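Local coordinates for protein thiaminase-I (Naegleria gruberi, PDB 4HCW) that is a thiaminase-type protein that probably adopts the two-lobed, mixed alpha/beta fold of the periplasmic-binding-protein type, at residues F51-D56 / F66-I71; F72-V77 / A105-S110; Y112-Y117 / L265-N270; P258-D263 / V333-C338. All blocks are in the same frame, centred on the assembly; numbering follows the deposited sequence.

Contact 1 of 4, residues F51-D56 / F66-I71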
loop_
_atom_site.group_PDB
_atom_site.type_symbol
_atom_site.label_atom_id
_atom_site.label_comp_id
_atom_site.label_asym_id
_atom_site.label_seq_id
_atom_site.Cartn_x
_atom_site.Cartn_y
_atom_site.Cartn_z
ATOM N N PHE A 51 14.082 -4.976 2.994
ATOM C CA PHE A 51 13.644 -4.853 4.380
ATOM C C PHE A 51 12.180 -5.250 4.534
ATOM O O PHE A 51 11.280 -4.502 4.153
ATOM C CB PHE A 51 13.855 -3.425 4.882
ATOM C CG PHE A 51 13.334 -3.181 6.270
ATOM C CD1 PHE A 51 14.007 -3.676 7.375
ATOM C CD2 PHE A 51 12.176 -2.446 6.471
ATOM C CE1 PHE A 51 13.530 -3.450 8.654
ATOM C CE2 PHE A 51 11.695 -2.217 7.747
ATOM C CZ PHE A 51 12.373 -2.719 8.839
ATOM N N ASP A 52 11.951 -6.433 5.094
ATOM C CA ASP A 52 10.598 -6.937 5.298
ATOM C C ASP A 52 9.974 -6.317 6.542
ATOM O O ASP A 52 10.199 -6.785 7.657
ATOM C CB ASP A 52 10.614 -8.461 5.430
ATOM C CG ASP A 52 9.238 -9.076 5.263
ATOM O OD1 ASP A 52 8.237 -8.328 5.285
ATOM O OD2 ASP A 52 9.156 -10.313 5.110
ATOM N N CYS A 53 9.178 -5.270 6.344
ATOM C CA CYS A 53 8.508 -4.599 7.452
ATOM C C CYS A 53 7.361 -5.445 7.998
ATOM O O CYS A 53 6.796 -5.137 9.046
ATOM C CB CYS A 53 7.987 -3.227 7.019
ATOM S SG CYS A 53 6.665 -3.283 5.788
ATOM N N TYR A 54 7.019 -6.510 7.281
ATOM C CA TYR A 54 5.964 -7.414 7.721
ATOM C C TYR A 54 6.545 -8.585 8.506
ATOM O O TYR A 54 5.932 -9.647 8.615
ATOM C CB TYR A 54 5.126 -7.895 6.534
ATOM C CG TYR A 54 4.459 -6.758 5.792
ATOM C CD1 TYR A 54 3.434 -6.028 6.380
ATOM C CD2 TYR A 54 4.862 -6.406 4.511
ATOM C CE1 TYR A 54 2.826 -4.981 5.711
ATOM C CE2 TYR A 54 4.258 -5.363 3.833
ATOM C CZ TYR A 54 3.242 -4.654 4.438
ATOM O OH TYR A 54 2.638 -3.614 3.768
ATOM N N SER A 55 7.737 -8.369 9.049
ATOM C CA SER A 55 8.387 -9.323 9.935
ATOM C C SER A 55 8.802 -8.605 11.213
ATOM O O SER A 55 9.567 -7.644 11.166
ATOM C CB SER A 55 9.613 -9.931 9.256
ATOM O OG SER A 55 10.353 -10.730 10.162
ATOM N N ASP A 56 8.290 -9.068 12.351
ATOM C CA ASP A 56 8.585 -8.435 13.634
ATOM C C ASP A 56 10.073 -8.469 13.973
ATOM O O ASP A 56 10.582 -7.579 14.653
ATOM C CB ASP A 56 7.777 -9.086 14.760
ATOM C CG ASP A 56 6.312 -8.709 14.717
ATOM O OD1 ASP A 56 5.988 -7.653 14.135
ATOM O OD2 ASP A 56 5.486 -9.464 15.271
ATOM N N PHE A 66 15.407 2.831 6.035
ATOM C CA PHE A 66 14.529 1.724 5.673
ATOM C C PHE A 66 13.178 2.205 5.154
ATOM O O PHE A 66 12.723 3.298 5.490
ATOM C CB PHE A 66 14.320 0.807 6.880
ATOM C CG PHE A 66 13.857 1.529 8.115
ATOM C CD1 PHE A 66 12.508 1.740 8.346
ATOM C CD2 PHE A 66 14.773 2.001 9.043
ATOM C CE1 PHE A 66 12.081 2.408 9.476
ATOM C CE2 PHE A 66 14.351 2.669 10.176
ATOM C CZ PHE A 66 13.002 2.872 10.393
ATOM N N SER A 67 12.542 1.375 4.333
ATOM C CA SER A 67 11.194 1.652 3.858
ATOM C C SER A 67 10.206 0.726 4.554
ATOM O O SER A 67 10.317 -0.497 4.460
ATOM C CB SER A 67 11.106 1.473 2.342
ATOM O OG SER A 67 9.806 1.782 1.868
ATOM N N THR A 68 9.245 1.311 5.260
ATOM C CA THR A 68 8.263 0.527 6.000
ATOM C C THR A 68 6.840 0.980 5.712
ATOM O O THR A 68 6.603 2.134 5.357
ATOM C CB THR A 68 8.503 0.613 7.517
ATOM O OG1 THR A 68 7.432 -0.044 8.207
ATOM C CG2 THR A 68 8.566 2.066 7.965
ATOM N N ASP A 69 5.895 0.059 5.864
ATOM C CA ASP A 69 4.484 0.394 5.760
ATOM C C ASP A 69 4.131 1.303 6.929
ATOM O O ASP A 69 4.584 1.084 8.053
ATOM C CB ASP A 69 3.632 -0.877 5.794
ATOM C CG ASP A 69 2.195 -0.637 5.359
ATOM O OD1 ASP A 69 1.665 0.471 5.593
ATOM O OD2 ASP A 69 1.591 -1.565 4.781
ATOM N N SER A 70 3.325 2.325 6.664
ATOM C CA SER A 70 2.940 3.277 7.700
ATOM C C SER A 70 1.966 2.663 8.705
ATOM O O SER A 70 1.642 3.279 9.720
ATOM C CB SER A 70 2.341 4.539 7.075
ATOM O OG SER A 70 1.248 4.221 6.233
ATOM N N ILE A 71 1.511 1.446 8.420
ATOM C CA ILE A 71 0.598 0.739 9.312
ATOM C C ILE A 71 1.297 0.358 10.617
ATOM O O ILE A 71 0.647 0.139 11.639
ATOM C CB ILE A 71 0.007 -0.524 8.636
ATOM C CG1 ILE A 71 -1.239 -1.009 9.384
ATOM C CG2 ILE A 71 1.052 -1.628 8.530
ATOM C CD1 ILE A 71 -1.912 -2.195 8.735
#

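Contact 2 of 4, residues F72-V77 / A105-S110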
loop_
_atom_site.group_PDB
_atom_site.type_symbol
_atom_site.label_atom_id
_atom_site.label_comp_id
_atom_site.label_asym_id
_atom_site.label_seq_id
_atom_site.Cartn_x
_atom_site.Cartn_y
_atom_site.Cartn_z
ATOM N N PHE A 72 2.623 0.294 10.579
ATOM C CA PHE A 72 3.408 -0.050 11.759
ATOM C C PHE A 72 4.281 1.118 12.192
ATOM O O PHE A 72 5.156 0.966 13.043
ATOM C CB PHE A 72 4.281 -1.274 11.482
ATOM C CG PHE A 72 3.500 -2.522 11.190
ATOM C CD1 PHE A 72 2.290 -2.761 11.820
ATOM C CD2 PHE A 72 3.974 -3.454 10.283
ATOM C CE1 PHE A 72 1.569 -3.908 11.552
ATOM C CE2 PHE A 72 3.258 -4.602 10.011
ATOM C CZ PHE A 72 2.054 -4.830 10.646
ATOM N N LEU A 73 4.038 2.285 11.604
ATOM C CA LEU A 73 4.848 3.467 11.890
ATOM C C LEU A 73 4.780 3.958 13.347
ATOM O O LEU A 73 5.825 4.150 13.967
ATOM C CB LEU A 73 4.546 4.603 10.902
ATOM C CG LEU A 73 5.473 5.817 10.980
ATOM C CD1 LEU A 73 6.916 5.405 10.722
ATOM C CD2 LEU A 73 5.036 6.894 9.999
ATOM N N PRO A 74 3.564 4.160 13.900
ATOM C CA PRO A 74 3.520 4.628 15.293
ATOM C C PRO A 74 4.135 3.631 16.274
ATOM O O PRO A 74 4.783 4.045 17.237
ATOM C CB PRO A 74 2.020 4.779 15.566
ATOM C CG PRO A 74 1.408 4.958 14.223
ATOM C CD PRO A 74 2.212 4.081 13.318
ATOM N N TYR A 75 3.931 2.340 16.033
ATOM C CA TYR A 75 4.551 1.306 16.855
ATOM C C TYR A 75 6.066 1.336 16.693
ATOM O O TYR A 75 6.809 1.055 17.634
ATOM C CB TYR A 75 4.009 -0.079 16.490
ATOM C CG TYR A 75 4.879 -1.224 16.969
ATOM C CD1 TYR A 75 4.867 -1.624 18.300
ATOM C CD2 TYR A 75 5.711 -1.904 16.088
ATOM C CE1 TYR A 75 5.662 -2.669 18.739
ATOM C CE2 TYR A 75 6.508 -2.949 16.518
ATOM C CZ TYR A 75 6.480 -3.328 17.843
ATOM O OH TYR A 75 7.274 -4.370 18.271
ATOM N N LEU A 76 6.517 1.680 15.493
ATOM C CA LEU A 76 7.942 1.760 15.204
ATOM C C LEU A 76 8.532 3.022 15.825
ATOM O O LEU A 76 9.714 3.064 16.168
ATOM C CB LEU A 76 8.176 1.740 13.693
ATOM C CG LEU A 76 9.533 1.244 13.194
ATOM C CD1 LEU A 76 9.857 -0.118 13.786
ATOM C CD2 LEU A 76 9.536 1.183 11.677
ATOM N N VAL A 77 7.698 4.047 15.970
ATOM C CA VAL A 77 8.111 5.299 16.595
ATOM C C VAL A 77 8.296 5.133 18.101
ATOM O O VAL A 77 9.272 5.619 18.675
ATOM C CB VAL A 77 7.094 6.431 16.317
ATOM C CG1 VAL A 77 7.314 7.603 17.263
ATOM C CG2 VAL A 77 7.186 6.886 14.869
ATOM N N ALA A 105 2.466 9.731 7.417
ATOM C CA ALA A 105 3.891 9.756 7.726
ATOM C C ALA A 105 4.175 10.510 9.021
ATOM O O ALA A 105 5.270 10.415 9.576
ATOM C CB ALA A 105 4.672 10.367 6.572
ATOM N N SER A 106 3.185 11.257 9.499
ATOM C CA SER A 106 3.349 12.050 10.714
ATOM C C SER A 106 2.849 11.303 11.945
ATOM O O SER A 106 1.747 10.755 11.947
ATOM C CB SER A 106 2.626 13.393 10.585
ATOM O OG SER A 106 1.227 13.210 10.462
ATOM N N VAL A 107 3.669 11.286 12.991
ATOM C CA VAL A 107 3.299 10.647 14.248
ATOM C C VAL A 107 3.361 11.650 15.396
ATOM O O VAL A 107 4.434 12.156 15.729
ATOM C CB VAL A 107 4.215 9.450 14.569
ATOM C CG1 VAL A 107 3.845 8.844 15.913
ATOM C CG2 VAL A 107 4.128 8.406 13.465
ATOM N N ASN A 108 2.202 11.932 15.988
ATOM C CA ASN A 108 2.087 12.898 17.080
ATOM C C ASN A 108 2.606 14.283 16.704
ATOM O O ASN A 108 3.388 14.884 17.441
ATOM C CB ASN A 108 2.791 12.388 18.342
ATOM C CG ASN A 108 2.207 11.084 18.849
ATOM O OD1 ASN A 108 1.009 10.832 18.714
ATOM N ND2 ASN A 108 3.053 10.246 19.438
ATOM N N GLY A 109 2.168 14.781 15.551
ATOM C CA GLY A 109 2.561 16.100 15.090
ATOM C C GLY A 109 3.834 16.097 14.266
ATOM O O GLY A 109 3.877 16.659 13.172
ATOM N N SER A 110 4.875 15.461 14.795
ATOM C CA SER A 110 6.169 15.416 14.123
ATOM C C SER A 110 6.146 14.497 12.905
ATOM O O SER A 110 5.296 13.613 12.797
ATOM C CB SER A 110 7.260 14.964 15.096
ATOM O OG SER A 110 7.331 15.824 16.219
#

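Contact 3 of 4, residues Y112-Y117 / L265-N270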
loop_
_atom_site.group_PDB
_atom_site.type_symbol
_atom_site.label_atom_id
_atom_site.label_comp_id
_atom_site.label_asym_id
_atom_site.label_seq_id
_atom_site.Cartn_x
_atom_site.Cartn_y
_atom_site.Cartn_z
ATOM N N TYR A 112 8.097 11.624 10.577
ATOM C CA TYR A 112 9.055 10.549 10.822
ATOM C C TYR A 112 9.498 9.796 9.568
ATOM O O TYR A 112 10.012 8.682 9.665
ATOM C CB TYR A 112 8.498 9.563 11.853
ATOM C CG TYR A 112 8.504 10.095 13.268
ATOM C CD1 TYR A 112 7.461 10.883 13.739
ATOM C CD2 TYR A 112 9.552 9.809 14.132
ATOM C CE1 TYR A 112 7.464 11.372 15.031
ATOM C CE2 TYR A 112 9.564 10.294 15.427
ATOM C CZ TYR A 112 8.518 11.075 15.871
ATOM O OH TYR A 112 8.524 11.560 17.159
ATOM N N GLY A 113 9.312 10.397 8.398
ATOM C CA GLY A 113 9.780 9.771 7.175
ATOM C C GLY A 113 9.301 10.378 5.870
ATOM O O GLY A 113 8.373 11.188 5.843
ATOM N N PHE A 114 9.948 9.973 4.782
ATOM C CA PHE A 114 9.594 10.430 3.444
ATOM C C PHE A 114 8.703 9.400 2.766
ATOM O O PHE A 114 9.122 8.265 2.544
ATOM C CB PHE A 114 10.850 10.636 2.594
ATOM C CG PHE A 114 11.931 11.424 3.279
ATOM C CD1 PHE A 114 12.899 10.784 4.035
ATOM C CD2 PHE A 114 11.988 12.801 3.154
ATOM C CE1 PHE A 114 13.897 11.502 4.661
ATOM C CE2 PHE A 114 12.986 13.527 3.778
ATOM C CZ PHE A 114 13.941 12.875 4.534
ATOM N N PRO A 115 7.464 9.792 2.436
ATOM C CA PRO A 115 6.521 8.912 1.740
ATOM C C PRO A 115 7.071 8.451 0.393
ATOM O O PRO A 115 7.509 9.280 -0.404
ATOM C CB PRO A 115 5.299 9.809 1.533
ATOM C CG PRO A 115 5.392 10.824 2.617
ATOM C CD PRO A 115 6.856 11.089 2.780
ATOM N N GLN A 116 7.047 7.145 0.148
ATOM C CA GLN A 116 7.599 6.586 -1.081
ATOM C C GLN A 116 6.523 6.020 -2.000
ATOM O O GLN A 116 6.379 6.455 -3.143
ATOM C CB GLN A 116 8.632 5.501 -0.765
ATOM C CG GLN A 116 9.198 4.818 -1.999
ATOM C CD GLN A 116 10.296 3.827 -1.670
ATOM O OE1 GLN A 116 10.478 3.444 -0.514
ATOM N NE2 GLN A 116 11.038 3.408 -2.688
ATOM N N TYR A 117 5.774 5.045 -1.498
ATOM C CA TYR A 117 4.762 4.370 -2.302
ATOM C C TYR A 117 3.353 4.633 -1.785
ATOM O O TYR A 117 3.144 4.842 -0.590
ATOM C CB TYR A 117 5.027 2.863 -2.335
ATOM C CG TYR A 117 6.336 2.482 -2.987
ATOM C CD1 TYR A 117 6.775 3.124 -4.137
ATOM C CD2 TYR A 117 7.136 1.484 -2.447
ATOM C CE1 TYR A 117 7.972 2.778 -4.736
ATOM C CE2 TYR A 117 8.336 1.132 -3.037
ATOM C CZ TYR A 117 8.749 1.781 -4.182
ATOM O OH TYR A 117 9.943 1.434 -4.773
ATOM N N LEU A 265 9.827 5.935 3.561
ATOM C CA LEU A 265 11.269 5.883 3.774
ATOM C C LEU A 265 11.642 6.665 5.027
ATOM O O LEU A 265 11.363 7.858 5.130
ATOM C CB LEU A 265 12.009 6.462 2.567
ATOM C CG LEU A 265 12.119 5.573 1.327
ATOM C CD1 LEU A 265 12.527 6.396 0.117
ATOM C CD2 LEU A 265 13.115 4.453 1.573
ATOM N N ALA A 266 12.272 5.987 5.980
ATOM C CA ALA A 266 12.681 6.628 7.224
ATOM C C ALA A 266 14.120 6.271 7.571
ATOM O O ALA A 266 14.645 5.258 7.108
ATOM C CB ALA A 266 11.747 6.232 8.355
ATOM N N LEU A 267 14.753 7.106 8.386
ATOM C CA LEU A 267 16.129 6.864 8.802
ATOM C C LEU A 267 16.210 6.507 10.281
ATOM O O LEU A 267 15.393 6.957 11.084
ATOM C CB LEU A 267 17.015 8.078 8.506
ATOM C CG LEU A 267 16.348 9.415 8.185
ATOM C CD1 LEU A 267 17.238 10.563 8.628
ATOM C CD2 LEU A 267 16.065 9.519 6.696
ATOM N N ASN A 268 17.200 5.692 10.631
ATOM C CA ASN A 268 17.415 5.300 12.016
ATOM C C ASN A 268 17.768 6.511 12.871
ATOM O O ASN A 268 18.424 7.442 12.406
ATOM C CB ASN A 268 18.514 4.239 12.105
ATOM C CG ASN A 268 18.458 3.447 13.397
ATOM O OD1 ASN A 268 18.185 3.995 14.465
ATOM N ND2 ASN A 268 18.719 2.148 13.306
ATOM N N SER A 269 17.322 6.497 14.123
ATOM C CA SER A 269 17.542 7.622 15.021
ATOM C C SER A 269 18.982 7.688 15.515
ATOM O O SER A 269 19.434 8.731 15.985
ATOM C CB SER A 269 16.583 7.552 16.209
ATOM O OG SER A 269 16.790 6.366 16.957
ATOM N N ASN A 270 19.701 6.575 15.409
ATOM C CA ASN A 270 21.080 6.523 15.882
ATOM C C ASN A 270 22.085 7.039 14.856
ATOM O O ASN A 270 23.293 6.892 15.035
ATOM C CB ASN A 270 21.453 5.110 16.344
ATOM C CG ASN A 270 21.692 4.156 15.189
ATOM O OD1 ASN A 270 21.186 4.354 14.084
ATOM N ND2 ASN A 270 22.470 3.109 15.441
#

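Contact 4 of 4, residues P258-D263 / V333-C338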
loop_
_atom_site.group_PDB
_atom_site.type_symbol
_atom_site.label_atom_id
_atom_site.label_comp_id
_atom_site.label_asym_id
_atom_site.label_seq_id
_atom_site.Cartn_x
_atom_site.Cartn_y
_atom_site.Cartn_z
ATOM N N PRO A 258 -12.809 5.496 2.116
ATOM C CA PRO A 258 -11.761 4.775 1.387
ATOM C C PRO A 258 -10.452 4.723 2.172
ATOM O O PRO A 258 -10.043 5.720 2.765
ATOM C CB PRO A 258 -11.585 5.614 0.120
ATOM C CG PRO A 258 -11.950 6.993 0.541
ATOM C CD PRO A 258 -13.047 6.839 1.558
ATOM N N TYR A 259 -9.806 3.561 2.170
ATOM C CA TYR A 259 -8.543 3.382 2.876
ATOM C C TYR A 259 -7.389 3.141 1.908
ATOM O O TYR A 259 -7.536 2.424 0.919
ATOM C CB TYR A 259 -8.640 2.218 3.866
ATOM C CG TYR A 259 -9.258 2.588 5.196
ATOM C CD1 TYR A 259 -10.624 2.801 5.315
ATOM C CD2 TYR A 259 -8.472 2.717 6.333
ATOM C CE1 TYR A 259 -11.191 3.138 6.531
ATOM C CE2 TYR A 259 -9.030 3.052 7.553
ATOM C CZ TYR A 259 -10.389 3.262 7.646
ATOM O OH TYR A 259 -10.947 3.597 8.859
ATOM N N VAL A 260 -6.242 3.749 2.197
ATOM C CA VAL A 260 -5.038 3.526 1.404
ATOM C C VAL A 260 -3.857 3.146 2.288
ATOM O O VAL A 260 -3.854 3.414 3.491
ATOM C CB VAL A 260 -4.645 4.771 0.575
ATOM C CG1 VAL A 260 -5.810 5.237 -0.287
ATOM C CG2 VAL A 260 -4.157 5.888 1.488
ATOM N N TYR A 261 -2.856 2.517 1.683
ATOM C CA TYR A 261 -1.616 2.189 2.373
ATOM C C TYR A 261 -0.490 3.055 1.820
ATOM O O TYR A 261 -0.458 3.347 0.625
ATOM C CB TYR A 261 -1.264 0.713 2.184
ATOM C CG TYR A 261 -2.338 -0.256 2.631
ATOM C CD1 TYR A 261 -2.470 -0.611 3.966
ATOM C CD2 TYR A 261 -3.208 -0.829 1.711
ATOM C CE1 TYR A 261 -3.446 -1.501 4.376
ATOM C CE2 TYR A 261 -4.187 -1.719 2.112
ATOM C CZ TYR A 261 -4.302 -2.052 3.444
ATOM O OH TYR A 261 -5.274 -2.939 3.848
ATOM N N THR A 262 0.429 3.467 2.685
ATOM C CA THR A 262 1.583 4.245 2.247
ATOM C C THR A 262 2.885 3.664 2.781
ATOM O O THR A 262 3.033 3.448 3.983
ATOM C CB THR A 262 1.489 5.722 2.684
ATOM O OG1 THR A 262 1.485 5.802 4.114
ATOM C CG2 THR A 262 0.229 6.373 2.132
ATOM N N ASP A 263 3.826 3.408 1.878
ATOM C CA ASP A 263 5.161 2.975 2.267
ATOM C C ASP A 263 6.037 4.202 2.482
ATOM O O ASP A 263 6.063 5.110 1.651
ATOM C CB ASP A 263 5.764 2.061 1.203
ATOM C CG ASP A 263 5.013 0.751 1.070
ATOM O OD1 ASP A 263 4.563 0.218 2.105
ATOM O OD2 ASP A 263 4.868 0.257 -0.068
ATOM N N VAL A 333 -10.099 10.119 2.393
ATOM C CA VAL A 333 -9.185 8.982 2.467
ATOM C C VAL A 333 -8.670 8.745 3.887
ATOM O O VAL A 333 -8.231 9.677 4.564
ATOM C CB VAL A 333 -7.999 9.151 1.495
ATOM C CG1 VAL A 333 -6.929 8.115 1.772
ATOM C CG2 VAL A 333 -8.475 9.051 0.056
ATOM N N ARG A 334 -8.733 7.492 4.329
ATOM C CA ARG A 334 -8.276 7.113 5.662
ATOM C C ARG A 334 -7.054 6.201 5.597
ATOM O O ARG A 334 -6.831 5.516 4.599
ATOM C CB ARG A 334 -9.400 6.413 6.428
ATOM C CG ARG A 334 -10.606 7.291 6.707
ATOM C CD ARG A 334 -10.235 8.443 7.620
ATOM N NE ARG A 334 -11.387 9.271 7.959
ATOM C CZ ARG A 334 -11.756 10.351 7.279
ATOM N NH1 ARG A 334 -11.060 10.738 6.217
ATOM N NH2 ARG A 334 -12.820 11.046 7.658
ATOM N N VAL A 335 -6.264 6.198 6.666
ATOM C CA VAL A 335 -5.086 5.339 6.752
ATOM C C VAL A 335 -5.050 4.603 8.087
ATOM O O VAL A 335 -4.944 5.223 9.144
ATOM C CB VAL A 335 -3.781 6.144 6.591
ATOM C CG1 VAL A 335 -2.572 5.244 6.808
ATOM C CG2 VAL A 335 -3.721 6.802 5.222
ATOM N N LEU A 336 -5.136 3.278 8.033
ATOM C CA LEU A 336 -5.128 2.462 9.242
ATOM C C LEU A 336 -3.706 2.256 9.759
ATOM O O LEU A 336 -2.833 1.792 9.027
ATOM C CB LEU A 336 -5.794 1.112 8.976
ATOM C CG LEU A 336 -5.901 0.152 10.162
ATOM C CD1 LEU A 336 -6.701 0.779 11.294
ATOM C CD2 LEU A 336 -6.520 -1.166 9.729
ATOM N N ARG A 337 -3.480 2.609 11.022
ATOM C CA ARG A 337 -2.164 2.462 11.636
ATOM C C ARG A 337 -2.258 1.822 13.019
ATOM O O ARG A 337 -3.312 1.848 13.655
ATOM C CB ARG A 337 -1.454 3.815 11.730
ATOM C CG ARG A 337 -1.297 4.532 10.399
ATOM C CD ARG A 337 -0.362 5.724 10.518
ATOM N NE ARG A 337 -0.802 6.669 11.539
ATOM C CZ ARG A 337 -0.171 7.803 11.826
ATOM N NH1 ARG A 337 -0.641 8.605 12.771
ATOM N NH2 ARG A 337 0.930 8.136 11.167
ATOM N N CYS A 338 -1.147 1.256 13.483
ATOM C CA CYS A 338 -1.110 0.570 14.771
ATOM C C CYS A 338 -0.249 1.324 15.780
ATOM O O CYS A 338 0.871 1.730 15.473
ATOM C CB CYS A 338 -0.581 -0.852 14.595
ATOM S SG CYS A 338 -1.381 -1.777 13.268
#

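Contact 1 of 4, residues F51-D56 / F66-I71
Tyr54 OH donates a hydrogen bond to Asp69 OD2 at 2.5 Å, using the anti lone pair of that oxygen, the one turned away from OD1. The ring and carboxylate planes stand 85° apart, and OD2 lies at the edge of the phenol. The second oxygen turns back on its own chain: Asp69 OD1 accepts Ile71 N at 3.0 Å from above the carboxylate plane, forming an Asx turn just past strand 65-69. A third polar link uses sulfur, with Asp69 N reaching Cys53 SG over 3.4 Å at a fairly straight 162°. The chi1 of Cys53 (66°) tucks SG between its backbone N and carbonyl carbon, where it also lies over the centre of one face of the Tyr54 ring.

The close packing continues toward the start of the strand. Phe51 and Phe66 extend alongside one another in a common direction. Phe66 CB sits over one face of the Phe51 ring, 3.9 Å from CD2, while Ser67 O meets that ring in its plane, 3.4 Å from the same CD2. Leu76 of helix 73-77 backs Phe66 and Thr68.

The turn's outer part is looser. Asp52 points away from the strand and is partly exposed, as is Ser55; the two close a type I turn, in which Asp52 OD1 accepts Tyr54 N and is also hydrogen-bonded to Tyr16 OH. Chemically, the buried Asp69 carboxylate has one oxygen tied to the phenol and the other to a backbone amide, two bonds that should fix its rotation and pin the turn to the strand end.

Contact 2 of 4, residues F72-V77 / A105-S110
Val107 CG2 overlaps two side chains of helix 73-77 at once, lying 3.7 Å from Val77 CG2 and 3.8 Å from Leu73 CG. Its other branch also takes part: Val107 CG1 is 3.9 Å from Val77 CG1, and the two side chains lie alongside one another, running in opposing directions. Both valines carry CG1 anti to the backbone N (chi1 177° in Val107), which places CG2 beside the N and lets both methyls of each residue face the partner. Pro74 adds a more distant wall, its CG 4.5 Å from Val107 CG2.

At the other end, Leu73 reaches back along the second segment. The side-chain contacts are apolar, apart from Leu73 CD2 resting on the Ala105 carbonyl, 3.6 Å from O. The backbone bond Val107 N to Ser110 O closes a two-residue turn through Asn108 and Gly109, while Ser106 O accepts from Arg337 NH2.

In the fold, the short helix follows strand 65-69, while the Val107 turn joins the end of helix 99-105 to strand 110-125. Tyr112 of that strand touches both valines, so the helix packs against the hairpin formed by 106-107 and the start of 110-125, with Arg337 of strand 335-338 against Pro74 and Val107.

Contact 3 of 4, residues Y112-Y117 / L265-N270
An antiparallel hydrogen-bonded pair, Phe114 with Leu265, ties strand 110-125 to strand 260-267 inside the large mixed sheet. The two short strand segments approach to 6.0 Å between axes, with 142° between their N-to-C directions, a twisted antiparallel pairing. Both backbone bonds of the pair are present: Phe114 N to Leu265 O at 2.6 Å, and Leu265 N to Phe114 O, also 2.6 Å. Just before the pair, Gly113 is nearly fully extended and brings its CA to 3.2 Å from Leu265 O, while Ala266 CB packs on Tyr112 O.

Phe114 and Leu265 project from the same face of the sheet. The Phe114 ring presents its edge to Leu267, with CE1 3.6 Å from CD2 in the ring plane. Ile283 of helix 275-288 touches both Phe114 and Leu267, and Val90 of helix 87-94 adds to the cover over Phe114.

Beyond the pair the register slips: Gln116 and Tyr117 both face Asp263, a classic beta bulge. The extended Gln116 side chain, with CG anti to its N (chi1 177°), runs over Leu265, and OE1 comes 3.3 Å from Leu265 CG. That oxygen is not left to hydrocarbon, because it accepts from Ser67 OG on strand 65-69, which lies on the far side of 260-267.

The chemistry is thus divided: a pair of main-chain bonds sets the register, Phe114 packs with Leu265 and Leu267, and a buried amide spans the leucine to find its polar partner on a third strand.

Contact 4 of 4, residues P258-D263 / V333-C338
Pro258 O is approached by two groups of the facing segment: Arg334 N, which donates at 2.7 Å with an N-H...O angle of 169°, and Val333 CA, a CA-H...O contact at 3.4 Å. Arg334 then accepts in its turn, Val260 N reaching its O at 3.0 Å. The two bonds bracket Tyr259 and join it to Arg334 by a single backbone bridge, in the pattern of a parallel pair.

The Tyr259 ring folds over this bridge. With CG beside the backbone N (chi1 -83°), the ring lies with one face on Arg334 CB, a CH-pi contact of 3.5 Å to the centroid and 12° from the normal. Leu336 N sits at the ring edge, and Leu336 CB is 4.0 Å from Tyr259 CE2. The guanidinium leads away from the ring, to the carbonyl of Ser172.

Val260 packs separately: its CG2 is 3.6 Å from Val333 CG1 and also meets Val335 CG2 at 3.9 Å.

Tyr259 and Arg334 both touch Val177 of strand 176-179, which pairs in parallel with 335-338. The segment leading into strand 260-267 thus forms an isolated parallel bridge that joins the large mixed sheet to the two-stranded parallel sheet.

Contacts 1, 2 and 3 follow one another along the chain, whereas contacts 3 and 4, which share strand 260-267, have segments that alternate. Their centres lie 10 to 17 Å apart, nearest for contacts 2 and 3 and farthest for 3 and 4. Strand 65-69 of contact 1 neighbours 260-267, which in turn neighbours 110-125, so one mixed sheet runs through the set. Probable hydrogen bonds tie contact 1 to contact 4 (Ser70 OG with Thr262 OG1, Ile71 O with Cys338 N) and contact 2 to contact 4 (Ser106 O with Arg337 NH2). Residues far apart in sequence thus converge on this sheet, with strand 335-338 reaching it from a second, smaller one.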